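Local structure of lactaldehyde dehydrogenase (Escherichia coli, 2IMP) at residues Gly78-Ala83 with Tyr111-Ala116. The protein oxidises L-lactaldehyde irreversibly to L-lactate with NAD(+) in the breakdown of L-fucose and L-rhamnose, and also oxidises glycolaldehyde to glycolate. Residues are numbered along the deposited sequence; the frame is centred on the assembly and turned at random.
Sequences GIRERA and YIDYMA
R80 and D113 join the last turns of helices 65-81 and 98-116 by a salt bridge in which a single carboxylate oxygen takes both terminal nitrogens of the guanidinium. NH2 of R80 gives the shorter bond to OD2 of D113, 2.7 Å and fairly straight at 153°; the one from R80 NH1 to the same OD2, at 3.1 Å, is weak and bent. OD2 sits almost in the guanidinium plane, at its edge, yet NH2 meets the carboxylate from 35° above the carboxylate's own plane, so this is a forked grip on one oxygen and not a side-by-side pairing of two N-H groups with two oxygens. The R80 chain runs extended from CG to NE, which carries the charge across from a CB that does not itself point at helix 98-116. Each group has a second partner: D110 also pairs with R80 NH2, and S76 OG bonds to D113 OD1.

Beneath the ion pair, I79 and I112 meet end to end through their CD1 methyls, 3.7 Å apart. In I112, CG1 stands anti to the carbonyl carbon (chi1 -66°) and the chain stays extended to CD1, pushing that methyl toward I79. Both isoleucines are buried and also touch helix 155-168, I79 on F156 and I112 on A160; the I112 side chain lies about 8 Å from that of the lactate-binding R161. Here a salt bridge on the more exposed side borders an apolar contact between neighbouring helices, within the helical packing beside the cofactor-binding region of the aldehyde dehydrogenase fold.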
# COMPACT_ATOMS: atom_id res chain seq x y z
N GLY A 78 -20.72 -24.86 -5.88
CA GLY A 78 -21.61 -25.48 -6.85
C GLY A 78 -20.80 -26.04 -8.00
O GLY A 78 -21.10 -27.11 -8.54
N ILE A 79 -19.75 -25.31 -8.39
CA ILE A 79 -18.87 -25.75 -9.46
C ILE A 79 -18.12 -27.07 -9.13
O ILE A 79 -18.07 -27.99 -9.96
CB ILE A 79 -17.83 -24.65 -9.81
CG1 ILE A 79 -18.54 -23.47 -10.49
CG2 ILE A 79 -16.72 -25.24 -10.69
CD1 ILE A 79 -17.64 -22.26 -10.73
N ARG A 80 -17.55 -27.14 -7.93
CA ARG A 80 -16.85 -28.35 -7.53
C ARG A 80 -17.79 -29.59 -7.52
O ARG A 80 -17.38 -30.69 -7.88
CB ARG A 80 -16.21 -28.17 -6.15
CG ARG A 80 -15.12 -27.11 -6.11
CD ARG A 80 -14.30 -27.17 -4.82
NE ARG A 80 -13.26 -26.13 -4.80
CZ ARG A 80 -13.43 -24.91 -4.30
NH1 ARG A 80 -14.60 -24.56 -3.76
NH2 ARG A 80 -12.44 -24.03 -4.36
N GLU A 81 -19.04 -29.38 -7.12
CA GLU A 81 -20.03 -30.45 -7.10
C GLU A 81 -20.32 -31.02 -8.51
O GLU A 81 -20.62 -32.20 -8.67
CB GLU A 81 -21.35 -29.94 -6.50
CG GLU A 81 -21.36 -29.86 -4.98
CD GLU A 81 -22.57 -29.10 -4.46
OE1 GLU A 81 -23.70 -29.39 -4.91
OE2 GLU A 81 -22.40 -28.21 -3.59
N ARG A 82 -20.23 -30.16 -9.52
CA ARG A 82 -20.46 -30.57 -10.90
C ARG A 82 -19.18 -30.60 -11.77
O ARG A 82 -19.26 -30.60 -13.00
CB ARG A 82 -21.47 -29.62 -11.54
CG ARG A 82 -22.80 -29.58 -10.82
CD ARG A 82 -23.78 -28.63 -11.48
NE ARG A 82 -25.10 -28.80 -10.90
CZ ARG A 82 -26.22 -28.28 -11.39
NH1 ARG A 82 -26.20 -27.54 -12.49
NH2 ARG A 82 -27.38 -28.53 -10.79
N ALA A 83 -18.02 -30.62 -11.11
CA ALA A 83 -16.74 -30.62 -11.79
C ALA A 83 -16.62 -31.56 -13.03
O ALA A 83 -16.35 -31.10 -14.14
CB ALA A 83 -15.62 -30.93 -10.79
N TYR A 111 -10.04 -20.00 -7.89
CA TYR A 111 -9.91 -18.59 -8.25
C TYR A 111 -11.05 -17.74 -7.65
O TYR A 111 -10.82 -16.68 -7.09
CB TYR A 111 -9.88 -18.44 -9.77
CG TYR A 111 -9.55 -17.05 -10.27
CD1 TYR A 111 -10.54 -16.08 -10.37
CD2 TYR A 111 -8.26 -16.72 -10.67
CE1 TYR A 111 -10.26 -14.81 -10.87
CE2 TYR A 111 -7.96 -15.46 -11.17
CZ TYR A 111 -8.97 -14.51 -11.27
OH TYR A 111 -8.69 -13.27 -11.79
N ILE A 112 -12.28 -18.24 -7.79
CA ILE A 112 -13.44 -17.55 -7.23
C ILE A 112 -13.31 -17.39 -5.70
O ILE A 112 -13.54 -16.31 -5.16
CB ILE A 112 -14.76 -18.30 -7.58
CG1 ILE A 112 -14.99 -18.26 -9.10
CG2 ILE A 112 -15.93 -17.69 -6.82
CD1 ILE A 112 -16.24 -18.98 -9.59
N ASP A 113 -12.95 -18.47 -5.02
CA ASP A 113 -12.74 -18.42 -3.58
C ASP A 113 -11.65 -17.39 -3.22
O ASP A 113 -11.81 -16.60 -2.29
CB ASP A 113 -12.33 -19.79 -3.02
CG ASP A 113 -13.50 -20.75 -2.89
OD1 ASP A 113 -14.66 -20.28 -2.81
OD2 ASP A 113 -13.26 -21.97 -2.84
N TYR A 114 -10.55 -17.43 -3.96
CA TYR A 114 -9.46 -16.49 -3.76
C TYR A 114 -9.95 -15.03 -3.87
O TYR A 114 -9.69 -14.20 -3.00
CB TYR A 114 -8.33 -16.74 -4.77
CG TYR A 114 -7.35 -15.59 -4.88
CD1 TYR A 114 -6.38 -15.36 -3.90
CD2 TYR A 114 -7.44 -14.69 -5.94
CE1 TYR A 114 -5.53 -14.25 -3.98
CE2 TYR A 114 -6.60 -13.58 -6.02
CZ TYR A 114 -5.66 -13.36 -5.04
OH TYR A 114 -4.88 -12.24 -5.13
N MET A 115 -10.68 -14.74 -4.95
CA MET A 115 -11.23 -13.41 -5.14
C MET A 115 -12.22 -12.98 -4.03
O MET A 115 -12.20 -11.83 -3.58
CB MET A 115 -11.92 -13.31 -6.50
CG MET A 115 -10.95 -13.13 -7.67
SD MET A 115 -10.07 -11.54 -7.60
CE MET A 115 -8.72 -11.84 -8.70
N ALA A 116 -13.06 -13.91 -3.58
CA ALA A 116 -14.00 -13.61 -2.52
C ALA A 116 -13.29 -13.13 -1.23
O ALA A 116 -13.86 -12.38 -0.43
CB ALA A 116 -14.86 -14.85 -2.20